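Local coordinates for protein actinorhodin polyketide putative beta-ketoacyl synthase 2 (Streptomyces coelicolor A3, PDB 1TQY) that is the chain length factor that partners the ketosynthase in building the actinorhodin polyketide, a thiolase-fold relative of beta-ketoacyl synthases, at residues B[117-122]-B[137-142]. Sequence-based numbering, arbitrary orientation.
Sequences FDFTHR and VYESFA
Phe119 lays one face of its ring over the methyl of Ala142, and this is the tight part of the contact: Ala142 CB sits 3.7 Å from the ring centroid, 6° off the normal, a CH-pi contact. With CG anti to the backbone N (chi1 -165°), the ring reaches across from the helix to residues 139-142. Glu139 runs past it in the opposite direction, its carboxylate nearly coplanar with the ring, and puts OE1 in plane at the edge, 3.3 Å from Phe119 CD1. That oxygen is buried with no hydrogen-bond partner in the model; the slightly positive ring edge probably offsets part of the cost. The other oxygen, Glu139 OE2, accepts from Thr120 OG1 at 2.8 Å on its syn lone pair. Toward the exposed side the fit loosens. Tyr138 offers just its CB to Phe119 CZ, at 4.0 Å, while its ring leads away, and Arg122 turns back to a salt bridge with Asp118 on its own helix. Asp77 takes the N-H of Phe119, and an apolar side chain of the other protein chain packs on Glu139. Both segments belong to the connection between parallel strands 106-111 and 163-166, where the start of helix 117-129 meets residues 139-142, just ahead of helix 147-156.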
ATOM      1  N   PHE B 117      -9.411  -7.456   8.527  1.00 24.40           N
ATOM      2  CA  PHE B 117     -10.854  -7.289   8.512  1.00 23.53           C
ATOM      3  C   PHE B 117     -11.642  -8.001   9.626  1.00 22.30           C
ATOM      4  O   PHE B 117     -12.573  -7.413  10.162  1.00 21.62           O
ATOM      5  CB  PHE B 117     -11.419  -7.665   7.141  1.00 22.37           C
ATOM      6  CG  PHE B 117     -12.638  -6.868   6.763  1.00 21.44           C
ATOM      7  CD1 PHE B 117     -12.530  -5.514   6.470  1.00 19.43           C
ATOM      8  CD2 PHE B 117     -13.900  -7.449   6.777  1.00 19.23           C
ATOM      9  CE1 PHE B 117     -13.657  -4.747   6.200  1.00 18.42           C
ATOM     10  CE2 PHE B 117     -15.036  -6.684   6.509  1.00 20.97           C
ATOM     11  CZ  PHE B 117     -14.911  -5.331   6.223  1.00 20.14           C
ATOM     12  N   ASP B 118     -11.294  -9.244   9.968  1.00 22.80           N
ATOM     13  CA  ASP B 118     -12.002  -9.936  11.037  1.00 24.23           C
ATOM     14  C   ASP B 118     -11.887  -9.068  12.289  1.00 25.14           C
ATOM     15  O   ASP B 118     -12.868  -8.813  12.985  1.00 27.38           O
ATOM     16  CB  ASP B 118     -11.389 -11.309  11.324  1.00 24.63           C
ATOM     17  CG  ASP B 118     -12.051 -12.002  12.518  1.00 25.92           C
ATOM     18  OD1 ASP B 118     -13.128 -12.606  12.355  1.00 24.67           O
ATOM     19  OD2 ASP B 118     -11.490 -11.931  13.620  1.00 25.63           O
ATOM     20  N   PHE B 119     -10.675  -8.603  12.560  1.00 24.86           N
ATOM     21  CA  PHE B 119     -10.435  -7.770  13.723  1.00 24.57           C
ATOM     22  C   PHE B 119     -11.247  -6.482  13.676  1.00 23.60           C
ATOM     23  O   PHE B 119     -11.923  -6.136  14.642  1.00 22.01           O
ATOM     24  CB  PHE B 119      -8.939  -7.435  13.850  1.00 24.27           C
ATOM     25  CG  PHE B 119      -8.552  -6.889  15.203  1.00 24.55           C
ATOM     26  CD1 PHE B 119      -8.903  -5.594  15.579  1.00 21.94           C
ATOM     27  CD2 PHE B 119      -7.874  -7.691  16.118  1.00 25.72           C
ATOM     28  CE1 PHE B 119      -8.592  -5.104  16.845  1.00 24.14           C
ATOM     29  CE2 PHE B 119      -7.559  -7.210  17.388  1.00 26.37           C
ATOM     30  CZ  PHE B 119      -7.919  -5.912  17.750  1.00 24.44           C
ATOM     31  N   THR B 120     -11.209  -5.770  12.557  1.00 22.81           N
ATOM     32  CA  THR B 120     -11.947  -4.512  12.501  1.00 23.64           C
ATOM     33  C   THR B 120     -13.468  -4.688  12.567  1.00 21.50           C
ATOM     34  O   THR B 120     -14.165  -3.825  13.102  1.00 20.89           O
ATOM     35  CB  THR B 120     -11.547  -3.670  11.244  1.00 24.33           C
ATOM     36  OG1 THR B 120     -11.938  -2.313  11.448  1.00 27.81           O
ATOM     37  CG2 THR B 120     -12.242  -4.177   9.981  1.00 26.45           C
ATOM     38  N   HIS B 121     -13.984  -5.792  12.027  1.00 21.42           N
ATOM     39  CA  HIS B 121     -15.427  -6.038  12.067  1.00 20.11           C
ATOM     40  C   HIS B 121     -15.875  -6.124  13.530  1.00 21.31           C
ATOM     41  O   HIS B 121     -16.858  -5.495  13.936  1.00 22.26           O
ATOM     42  CB  HIS B 121     -15.770  -7.338  11.338  1.00 19.05           C
ATOM     43  CG  HIS B 121     -17.240  -7.644  11.281  1.00 21.01           C
ATOM     44  ND1 HIS B 121     -17.726  -8.833  10.780  1.00 19.71           N
ATOM     45  CD2 HIS B 121     -18.324  -6.937  11.686  1.00 19.45           C
ATOM     46  CE1 HIS B 121     -19.045  -8.845  10.880  1.00 19.26           C
ATOM     47  NE2 HIS B 121     -19.432  -7.708  11.427  1.00 19.64           N
ATOM     48  N   ARG B 122     -15.144  -6.889  14.331  1.00 21.17           N
ATOM     49  CA  ARG B 122     -15.487  -7.021  15.747  1.00 22.48           C
ATOM     50  C   ARG B 122     -15.416  -5.661  16.443  1.00 22.40           C
ATOM     51  O   ARG B 122     -16.217  -5.370  17.338  1.00 22.67           O
ATOM     52  CB  ARG B 122     -14.543  -8.019  16.438  1.00 21.33           C
ATOM     53  CG  ARG B 122     -14.544  -9.395  15.796  1.00 21.10           C
ATOM     54  CD  ARG B 122     -13.434 -10.276  16.311  1.00 20.23           C
ATOM     55  NE  ARG B 122     -13.419 -11.542  15.589  1.00 22.28           N
ATOM     56  CZ  ARG B 122     -14.392 -12.446  15.646  1.00 22.31           C
ATOM     57  NH1 ARG B 122     -15.456 -12.226  16.403  1.00 23.87           N
ATOM     58  NH2 ARG B 122     -14.317 -13.557  14.928  1.00 20.19           N
ATOM     59  N   VAL B 137      -7.474  -1.302  22.256  1.00 26.31           N
ATOM     60  CA  VAL B 137      -6.359  -0.382  22.153  1.00 25.40           C
ATOM     61  C   VAL B 137      -5.485  -0.778  20.954  1.00 24.79           C
ATOM     62  O   VAL B 137      -4.558  -0.055  20.592  1.00 23.96           O
ATOM     63  CB  VAL B 137      -5.504  -0.374  23.464  1.00 24.05           C
ATOM     64  CG1 VAL B 137      -6.306   0.249  24.604  1.00 23.51           C
ATOM     65  CG2 VAL B 137      -5.090  -1.796  23.832  1.00 23.73           C
ATOM     66  N   TYR B 138      -5.792  -1.923  20.335  1.00 25.29           N
ATOM     67  CA  TYR B 138      -5.037  -2.409  19.169  1.00 26.07           C
ATOM     68  C   TYR B 138      -5.730  -2.117  17.832  1.00 27.21           C
ATOM     69  O   TYR B 138      -5.139  -2.309  16.768  1.00 27.43           O
ATOM     70  CB  TYR B 138      -4.803  -3.921  19.249  1.00 25.49           C
ATOM     71  CG  TYR B 138      -4.217  -4.374  20.552  1.00 27.94           C
ATOM     72  CD1 TYR B 138      -3.013  -3.834  21.021  1.00 29.47           C
ATOM     73  CD2 TYR B 138      -4.890  -5.307  21.349  1.00 28.56           C
ATOM     74  CE1 TYR B 138      -2.495  -4.203  22.254  1.00 31.82           C
ATOM     75  CE2 TYR B 138      -4.384  -5.688  22.588  1.00 30.58           C
ATOM     76  CZ  TYR B 138      -3.187  -5.129  23.039  1.00 32.78           C
ATOM     77  OH  TYR B 138      -2.685  -5.467  24.276  1.00 35.76           O
ATOM     78  N   GLU B 139      -6.976  -1.662  17.880  1.00 26.09           N
ATOM     79  CA  GLU B 139      -7.710  -1.372  16.649  1.00 26.49           C
ATOM     80  C   GLU B 139      -6.958  -0.359  15.796  1.00 27.44           C
ATOM     81  O   GLU B 139      -7.098  -0.341  14.574  1.00 24.58           O
ATOM     82  CB  GLU B 139      -9.109  -0.842  16.972  1.00 24.71           C
ATOM     83  CG  GLU B 139      -9.895  -0.316  15.776  1.00 25.37           C
ATOM     84  CD  GLU B 139     -10.260  -1.379  14.735  1.00 24.64           C
ATOM     85  OE1 GLU B 139      -9.901  -2.566  14.875  1.00 24.33           O
ATOM     86  OE2 GLU B 139     -10.930  -1.009  13.754  1.00 24.31           O
ATOM     87  N   SER B 140      -6.152   0.471  16.454  1.00 27.82           N
ATOM     88  CA  SER B 140      -5.373   1.511  15.783  1.00 27.85           C
ATOM     89  C   SER B 140      -4.316   0.977  14.823  1.00 27.28           C
ATOM     90  O   SER B 140      -3.881   1.694  13.924  1.00 27.29           O
ATOM     91  CB  SER B 140      -4.699   2.414  16.822  1.00 29.10           C
ATOM     92  OG  SER B 140      -3.899   1.640  17.702  1.00 31.39           O
ATOM     93  N   PHE B 141      -3.900  -0.275  14.991  1.00 27.21           N
ATOM     94  CA  PHE B 141      -2.886  -0.811  14.091  1.00 26.87           C
ATOM     95  C   PHE B 141      -3.085  -2.262  13.660  1.00 26.57           C
ATOM     96  O   PHE B 141      -2.294  -2.783  12.876  1.00 26.36           O
ATOM     97  CB  PHE B 141      -1.497  -0.671  14.715  1.00 26.33           C
ATOM     98  CG  PHE B 141      -1.305  -1.499  15.956  1.00 26.71           C
ATOM     99  CD1 PHE B 141      -1.422  -0.928  17.218  1.00 26.95           C
ATOM    100  CD2 PHE B 141      -1.003  -2.852  15.860  1.00 26.29           C
ATOM    101  CE1 PHE B 141      -1.244  -1.692  18.369  1.00 25.49           C
ATOM    102  CE2 PHE B 141      -0.824  -3.626  17.006  1.00 27.49           C
ATOM    103  CZ  PHE B 141      -0.943  -3.041  18.261  1.00 27.38           C
ATOM    104  N   ALA B 142      -4.121  -2.920  14.171  1.00 24.91           N
ATOM    105  CA  ALA B 142      -4.380  -4.316  13.810  1.00 24.36           C
ATOM    106  C   ALA B 142      -5.085  -4.448  12.469  1.00 23.50           C
ATOM    107  O   ALA B 142      -5.029  -5.500  11.842  1.00 21.58           O
ATOM    108  CB  ALA B 142      -5.208  -4.984  14.887  1.00 23.37           C
TER